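Local atomic coordinates of acetyltransferase, GNAT family protein (Mycobacterium smegmatis, PDB entry 6C37), a protein that binds coenzyme A, here as its disulfide, and probably transfers acetyl groups to N-terminal alanines of proteins. Residues His41-Trp46 / Gly110-Ser115; Trp46-Gly51 / Arg171-Asp176; Ile122-Leu127 / Arg155-His160. All blocks are in the same frame, centred on the assembly; numbering follows the deposited sequence.

How the interactions relate
The three contacts line different parts of the coenzyme A pocket of this single-domain GNAT fold, and each touches the bound CoA-disulfide. Interactions 1 and 2 share W46, and their centres lie about 12 Å apart; P45 O of the first packs on V175 CG1 of the second at 3.2 Å. Interaction 1 joins interaction 3 through strand 106-113, where Y111 OH approaches L158 CG at 3.3 Å and V113 CG2 lies 3.8 Å from A123 CB. Interactions 2 and 3 do not touch, their centres being about 21 Å apart and their nearest atoms about 8 Å. Strand 106-113 carries interaction 1 and also touches both helices of interaction 3.

Interaction 1. Residues His41-Trp46 / Gly110-Ser115; sequences HHLEPW and GYWVAS
H42 reaches the end of strand 106-113 with its imidazole, which is gripped in two ways. Its CG stands anti to the backbone N (chi1 171°), which carries the ring across to the strand, and NE2 donates a hydrogen bond to V113 O at 3.0 Å. The donor lies nearly along the C=O axis, but the bond is bent at the hydrogen (140°) and the oxygen sits 17° out of the ring plane. S115 covers one face of the same ring: its CB lies over the centre, 3.6 Å from the centroid, in a CH-pi contact. The hydroxyl of S115 is turned to another partner, D39.

One residue on, L43 makes the apolar part of the contact. Its CD2 meets W112 CB at 3.8 Å and W112 CE3 at 4.0 Å, so that a single methyl touches both the stem and the six-membered ring of the tryptophan. The indole is fixed from elsewhere as well, since its NE1 bonds to Q93 and R36 makes a cation-pi contact with it.

Strand 106-113 is the cofactor-binding strand of the GNAT fold: Y111 O and V113 N both hydrogen-bond the CoA-disulfide, which H42 also approaches. Donation from NE2 to V113 O implies a proton on that nitrogen, and this bond and the serine methylene over one face would together restrain the ring; V113 thereby gives its N to the ligand and its O to the histidine.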
# COMPACT_ATOMS: atom_id res chain seq x y z
N HIS A 41 14.58 0.95 11.14
CA HIS A 41 14.03 0.28 12.32
C HIS A 41 12.50 0.21 12.30
O HIS A 41 11.92 -0.70 12.89
CB HIS A 41 14.52 0.99 13.58
CG HIS A 41 14.32 0.20 14.84
ND1 HIS A 41 13.41 0.57 15.80
CD2 HIS A 41 14.91 -0.93 15.29
CE1 HIS A 41 13.44 -0.30 16.80
NE2 HIS A 41 14.34 -1.22 16.51
N HIS A 42 11.84 1.18 11.64
CA HIS A 42 10.38 1.23 11.52
C HIS A 42 9.87 0.24 10.47
O HIS A 42 8.73 -0.23 10.57
CB HIS A 42 9.98 2.68 11.17
CG HIS A 42 8.54 2.89 10.79
ND1 HIS A 42 7.49 2.72 11.67
CD2 HIS A 42 7.98 3.37 9.64
CE1 HIS A 42 6.35 3.04 11.07
NE2 HIS A 42 6.62 3.44 9.84
N LEU A 43 10.70 -0.11 9.49
CA LEU A 43 10.28 -0.82 8.28
C LEU A 43 10.78 -2.25 8.23
O LEU A 43 10.00 -3.16 7.92
CB LEU A 43 10.77 -0.06 7.04
CG LEU A 43 10.12 1.31 6.83
CD1 LEU A 43 10.90 2.13 5.80
CD2 LEU A 43 8.66 1.15 6.41
N GLU A 44 12.06 -2.49 8.53
CA GLU A 44 12.64 -3.83 8.43
C GLU A 44 11.86 -4.93 9.16
O GLU A 44 11.73 -6.02 8.59
CB GLU A 44 14.09 -3.79 8.93
CG GLU A 44 14.93 -4.96 8.46
CD GLU A 44 16.42 -4.68 8.56
OE1 GLU A 44 16.83 -3.99 9.51
OE2 GLU A 44 17.18 -5.15 7.68
N PRO A 45 11.33 -4.74 10.38
CA PRO A 45 10.64 -5.86 11.05
C PRO A 45 9.30 -6.24 10.44
O PRO A 45 8.70 -7.22 10.89
CB PRO A 45 10.45 -5.34 12.48
CG PRO A 45 10.48 -3.85 12.35
CD PRO A 45 11.48 -3.58 11.27
N TRP A 46 8.80 -5.49 9.46
CA TRP A 46 7.51 -5.77 8.86
C TRP A 46 7.56 -6.03 7.37
O TRP A 46 6.54 -6.43 6.79
CB TRP A 46 6.55 -4.60 9.12
CG TRP A 46 6.54 -4.22 10.54
CD1 TRP A 46 7.03 -3.07 11.09
CD2 TRP A 46 6.05 -5.01 11.63
NE1 TRP A 46 6.86 -3.09 12.45
CE2 TRP A 46 6.25 -4.27 12.81
CE3 TRP A 46 5.44 -6.27 11.72
CZ2 TRP A 46 5.88 -4.74 14.06
CZ3 TRP A 46 5.07 -6.73 12.96
CH2 TRP A 46 5.29 -5.97 14.12
N GLY A 110 -0.57 -3.43 -0.20
CA GLY A 110 0.42 -3.20 0.85
C GLY A 110 0.75 -1.72 0.88
O GLY A 110 0.44 -0.99 -0.06
N TYR A 111 1.36 -1.28 1.98
CA TYR A 111 1.66 0.15 2.11
C TYR A 111 2.71 0.36 3.19
O TYR A 111 2.94 -0.51 4.04
CB TYR A 111 0.39 0.95 2.46
CG TYR A 111 -0.44 0.22 3.50
CD1 TYR A 111 -0.10 0.28 4.84
CD2 TYR A 111 -1.52 -0.58 3.12
CE1 TYR A 111 -0.82 -0.42 5.80
CE2 TYR A 111 -2.26 -1.29 4.07
CZ TYR A 111 -1.91 -1.20 5.41
OH TYR A 111 -2.64 -1.91 6.33
N TRP A 112 3.33 1.54 3.17
CA TRP A 112 4.11 2.01 4.30
C TRP A 112 4.07 3.53 4.31
O TRP A 112 3.84 4.16 3.27
CB TRP A 112 5.55 1.46 4.25
CG TRP A 112 6.38 1.98 3.09
CD1 TRP A 112 6.50 1.41 1.85
CD2 TRP A 112 7.20 3.16 3.08
NE1 TRP A 112 7.35 2.17 1.07
CE2 TRP A 112 7.79 3.25 1.80
CE3 TRP A 112 7.50 4.15 4.03
CZ2 TRP A 112 8.65 4.30 1.44
CZ3 TRP A 112 8.37 5.19 3.67
CH2 TRP A 112 8.93 5.25 2.39
N VAL A 113 4.25 4.12 5.50
CA VAL A 113 4.25 5.57 5.69
C VAL A 113 5.43 5.94 6.58
O VAL A 113 5.72 5.25 7.57
CB VAL A 113 2.92 6.06 6.31
CG1 VAL A 113 2.99 7.56 6.65
CG2 VAL A 113 1.76 5.79 5.39
N ALA A 114 6.12 7.03 6.23
CA ALA A 114 7.27 7.50 6.99
C ALA A 114 6.91 7.66 8.47
O ALA A 114 5.90 8.27 8.80
CB ALA A 114 7.75 8.83 6.42
N SER A 115 7.76 7.11 9.35
CA SER A 115 7.42 7.09 10.77
C SER A 115 7.15 8.49 11.31
O SER A 115 6.27 8.67 12.16
CB SER A 115 8.53 6.42 11.57
OG SER A 115 9.73 7.14 11.44

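Interaction 2. Residues Trp46-Gly51 / Arg171-Asp176; sequences WEPMTG and RYLEVD
P48 and L173 meet across the contact with their side chains oblique to each other, the ring carbon CG of P48 lying 3.6 Å from L173 CD2. L173 holds its CG anti to the backbone N (chi1 -157°), and of its two methyls CD2 is the one that meets the proline, near CG and CB. The CoA-disulfide touches both residues, so this small apolar pair also borders the ligand.

V175 turns both methyls to the backbone of the loop. CG1 packs against E47 O at 3.6 Å and also reaches the carbonyl carbon of W46, while CG2 lies near P48 CA.

M49 lays its side chain along the strand residue E174. Its CG lies 3.8 Å from D176 N, and SD rests beside E174 CB at 4.1 Å. Beside this thioether the backbones are joined: M49 N donates to E174 O at 2.9 Å, almost straight at the hydrogen (171°) although the donor is tilted 25° from the carbonyl plane. The same oxygen receives a CA-H...O contact from P48. A water that accepts a hydrogen bond from D176 N also lies next to E47 O, but that second leg is doubtfully short.

Residues 46-51, a loop without regular structure, thus lie against strand 174-175, which pairs with strand 178-188. Just before it, Y172 and L173 both face R180 in a classic beta bulge. E47 points its carboxylate elsewhere, to a salt bridge with R36. Chemically, the direct polar link, M49 N to E174 O, is made between main-chain atoms; the apolar fit of P48 and L173 lies beside the ligand, while M49 and V175 pack chiefly on main chain.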
# COMPACT_ATOMS: atom_id res chain seq x y z
N TRP A 46 8.80 -5.49 9.46
CA TRP A 46 7.51 -5.77 8.86
C TRP A 46 7.56 -6.03 7.37
O TRP A 46 6.54 -6.43 6.79
CB TRP A 46 6.55 -4.60 9.12
CG TRP A 46 6.54 -4.22 10.54
CD1 TRP A 46 7.03 -3.07 11.09
CD2 TRP A 46 6.05 -5.01 11.63
NE1 TRP A 46 6.86 -3.09 12.45
CE2 TRP A 46 6.25 -4.27 12.81
CE3 TRP A 46 5.44 -6.27 11.72
CZ2 TRP A 46 5.88 -4.74 14.06
CZ3 TRP A 46 5.07 -6.73 12.96
CH2 TRP A 46 5.29 -5.97 14.12
N GLU A 47 8.65 -5.83 6.76
CA GLU A 47 8.72 -6.07 5.34
C GLU A 47 9.44 -7.38 5.04
O GLU A 47 10.26 -7.84 5.84
CB GLU A 47 9.45 -4.91 4.66
CG GLU A 47 8.71 -3.59 4.78
CD GLU A 47 9.29 -2.54 3.86
OE1 GLU A 47 10.49 -2.65 3.54
OE2 GLU A 47 8.55 -1.60 3.46
N PRO A 48 9.13 -8.00 3.90
CA PRO A 48 9.82 -9.24 3.52
C PRO A 48 11.33 -9.04 3.41
O PRO A 48 11.80 -7.99 2.95
CB PRO A 48 9.22 -9.58 2.15
CG PRO A 48 7.89 -8.91 2.14
CD PRO A 48 8.01 -7.68 3.00
N MET A 49 12.08 -10.06 3.82
CA MET A 49 13.53 -10.01 3.73
C MET A 49 13.98 -9.99 2.28
O MET A 49 13.41 -10.68 1.42
CB MET A 49 14.15 -11.21 4.45
CG MET A 49 13.94 -11.17 5.95
SD MET A 49 14.50 -12.65 6.79
CE MET A 49 16.25 -12.61 6.38
N THR A 50 15.01 -9.19 2.00
CA THR A 50 15.61 -9.11 0.67
C THR A 50 16.95 -9.81 0.59
O THR A 50 17.53 -9.88 -0.51
CB THR A 50 15.77 -7.64 0.26
OG1 THR A 50 16.69 -7.00 1.16
CG2 THR A 50 14.43 -6.91 0.30
N GLY A 51 17.48 -10.32 1.70
CA GLY A 51 18.81 -10.89 1.67
C GLY A 51 19.90 -9.89 1.35
O GLY A 51 21.00 -10.28 0.99
N ARG A 171 3.86 -19.58 9.05
CA ARG A 171 5.24 -19.49 8.56
C ARG A 171 5.27 -19.03 7.10
O ARG A 171 5.95 -19.58 6.24
CB ARG A 171 5.99 -20.81 8.76
CG ARG A 171 6.13 -21.19 10.24
CD ARG A 171 6.87 -22.51 10.46
NE ARG A 171 6.25 -23.60 9.71
CZ ARG A 171 5.22 -24.32 10.12
NH1 ARG A 171 4.66 -24.09 11.31
NH2 ARG A 171 4.74 -25.27 9.35
N TYR A 172 4.52 -17.96 6.84
CA TYR A 172 4.17 -17.57 5.48
C TYR A 172 5.32 -16.87 4.77
O TYR A 172 5.65 -17.18 3.63
CB TYR A 172 2.92 -16.69 5.53
CG TYR A 172 2.50 -16.12 4.20
CD1 TYR A 172 2.08 -16.96 3.17
CD2 TYR A 172 2.53 -14.76 3.97
CE1 TYR A 172 1.70 -16.44 1.95
CE2 TYR A 172 2.15 -14.23 2.75
CZ TYR A 172 1.73 -15.07 1.75
OH TYR A 172 1.36 -14.56 0.54
N LEU A 173 5.96 -15.91 5.45
CA LEU A 173 6.90 -15.02 4.79
C LEU A 173 8.13 -14.85 5.66
O LEU A 173 8.02 -14.72 6.88
CB LEU A 173 6.25 -13.67 4.52
CG LEU A 173 6.70 -12.70 3.45
CD1 LEU A 173 6.51 -13.29 2.05
CD2 LEU A 173 5.87 -11.44 3.62
N GLU A 174 9.30 -14.85 5.03
CA GLU A 174 10.54 -14.56 5.74
C GLU A 174 10.58 -13.08 6.06
O GLU A 174 10.68 -12.24 5.15
CB GLU A 174 11.74 -14.99 4.91
CG GLU A 174 12.31 -16.32 5.38
CD GLU A 174 13.56 -16.71 4.62
OE1 GLU A 174 14.02 -15.91 3.77
OE2 GLU A 174 14.09 -17.81 4.88
N VAL A 175 10.46 -12.75 7.34
CA VAL A 175 10.43 -11.37 7.81
C VAL A 175 11.24 -11.30 9.10
O VAL A 175 11.05 -12.12 10.01
CB VAL A 175 8.99 -10.88 8.07
CG1 VAL A 175 8.99 -9.50 8.73
CG2 VAL A 175 8.17 -10.85 6.78
N ASP A 176 12.14 -10.32 9.18
CA ASP A 176 12.92 -10.06 10.40
C ASP A 176 13.60 -11.33 10.90
O ASP A 176 13.57 -11.65 12.10
CB ASP A 176 12.04 -9.45 11.49
CG ASP A 176 12.85 -8.76 12.57
OD1 ASP A 176 14.01 -8.38 12.27
OD2 ASP A 176 12.35 -8.60 13.70
O HOH W 1 12.29 -8.04 7.35

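Interaction 3. Residues Ile122-Leu127 / Arg155-His160; sequences IATAAL and RAVLAH
The polar link between these helices runs from H160 to T124. H160 ND1 donates to T124 OG1 over 2.9 Å, with the hydroxyl oxygen close to the imidazole plane (8° out of it), and the two side chains cross at about a right angle. T124 OG1 lies beside its backbone N (chi1 -64°), leaving CG2 to pack 3.6 Å from H160 CB. The hydroxyl has a second partner, for it also hydrogen-bonds the CoA-disulfide, and H160, itself part of the pocket, is placed to orient a group that holds the ligand. Over one face of the imidazole, toward its rim, sits A156 O from the preceding turn.

Both helices belong to the GNAT core. Helix 122-135 follows the cofactor-binding strand and starts at the ligand, where A123 N bonds to it as well; helix 152-161 packs alongside. The axes of the two short segments approach to 9.1 Å and cross at -45°.

Apolar contacts fill the rest of the interface. V157 sits opposite T124 in the register and spreads its methyls between three residues: CG1 touches L127 CD2 at 3.7 Å and packs on A123 O, CG2 reaches A123 CB at 4.1 Å, and both lie about 4.0 Å from T124 OG1. L127 CD2 meets L158 CD2 too, at 3.8 Å. Y111 of strand 106-113 touches L127, V157 and L158.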
# COMPACT_ATOMS: atom_id res chain seq x y z
N ILE A 122 -2.78 8.90 7.40
CA ILE A 122 -2.30 8.85 6.02
C ILE A 122 -2.52 7.46 5.44
O ILE A 122 -3.13 7.31 4.37
CB ILE A 122 -0.83 9.26 5.91
CG1 ILE A 122 -0.66 10.74 6.27
CG2 ILE A 122 -0.27 8.99 4.50
CD1 ILE A 122 0.79 11.14 6.53
N ALA A 123 -2.02 6.42 6.12
CA ALA A 123 -2.15 5.06 5.58
C ALA A 123 -3.62 4.67 5.42
O ALA A 123 -3.99 3.99 4.45
CB ALA A 123 -1.44 4.05 6.47
N THR A 124 -4.47 5.08 6.36
CA THR A 124 -5.88 4.72 6.26
C THR A 124 -6.51 5.35 5.02
O THR A 124 -7.25 4.68 4.29
CB THR A 124 -6.63 5.15 7.53
OG1 THR A 124 -6.12 4.40 8.64
CG2 THR A 124 -8.10 4.83 7.39
N ALA A 125 -6.21 6.62 4.76
CA ALA A 125 -6.75 7.24 3.55
C ALA A 125 -6.16 6.63 2.28
O ALA A 125 -6.88 6.42 1.30
CB ALA A 125 -6.51 8.75 3.58
N ALA A 126 -4.84 6.37 2.27
CA ALA A 126 -4.21 5.75 1.11
C ALA A 126 -4.86 4.40 0.82
O ALA A 126 -5.15 4.09 -0.35
CB ALA A 126 -2.71 5.58 1.34
N LEU A 127 -5.10 3.60 1.86
CA LEU A 127 -5.71 2.29 1.66
C LEU A 127 -7.13 2.44 1.10
O LEU A 127 -7.51 1.73 0.16
CB LEU A 127 -5.73 1.52 2.98
CG LEU A 127 -6.32 0.10 2.94
CD1 LEU A 127 -5.64 -0.74 1.86
CD2 LEU A 127 -6.17 -0.57 4.31
N ARG A 155 -2.91 -3.61 11.43
CA ARG A 155 -4.20 -4.24 11.62
C ARG A 155 -5.27 -3.19 11.88
O ARG A 155 -6.41 -3.32 11.40
CB ARG A 155 -4.12 -5.28 12.75
CG ARG A 155 -3.14 -6.42 12.42
CD ARG A 155 -3.05 -7.49 13.52
NE ARG A 155 -4.34 -8.12 13.77
CZ ARG A 155 -4.57 -9.02 14.73
NH1 ARG A 155 -3.60 -9.40 15.55
NH2 ARG A 155 -5.77 -9.54 14.87
N ALA A 156 -4.91 -2.11 12.57
CA ALA A 156 -5.84 -1.02 12.80
C ALA A 156 -6.21 -0.32 11.50
O ALA A 156 -7.39 -0.02 11.26
CB ALA A 156 -5.24 -0.03 13.80
N VAL A 157 -5.22 -0.09 10.63
CA VAL A 157 -5.48 0.51 9.32
C VAL A 157 -6.46 -0.35 8.53
O VAL A 157 -7.44 0.15 7.95
CB VAL A 157 -4.17 0.68 8.54
CG1 VAL A 157 -4.43 1.16 7.11
CG2 VAL A 157 -3.25 1.66 9.29
N LEU A 158 -6.20 -1.66 8.49
CA LEU A 158 -7.06 -2.56 7.75
C LEU A 158 -8.47 -2.60 8.35
O LEU A 158 -9.46 -2.60 7.62
CB LEU A 158 -6.43 -3.96 7.71
CG LEU A 158 -5.12 -4.06 6.91
CD1 LEU A 158 -4.31 -5.31 7.29
CD2 LEU A 158 -5.37 -4.07 5.41
N ALA A 159 -8.56 -2.58 9.69
CA ALA A 159 -9.86 -2.54 10.35
C ALA A 159 -10.63 -1.26 10.02
O ALA A 159 -11.85 -1.30 9.82
CB ALA A 159 -9.68 -2.69 11.86
N HIS A 160 -9.93 -0.12 9.93
CA HIS A 160 -10.59 1.14 9.59
C HIS A 160 -11.36 1.06 8.28
O HIS A 160 -12.41 1.70 8.13
CB HIS A 160 -9.58 2.29 9.47
CG HIS A 160 -8.90 2.66 10.75
ND1 HIS A 160 -7.79 3.46 10.78
CD2 HIS A 160 -9.18 2.34 12.03
CE1 HIS A 160 -7.39 3.62 12.03
NE2 HIS A 160 -8.22 2.94 12.81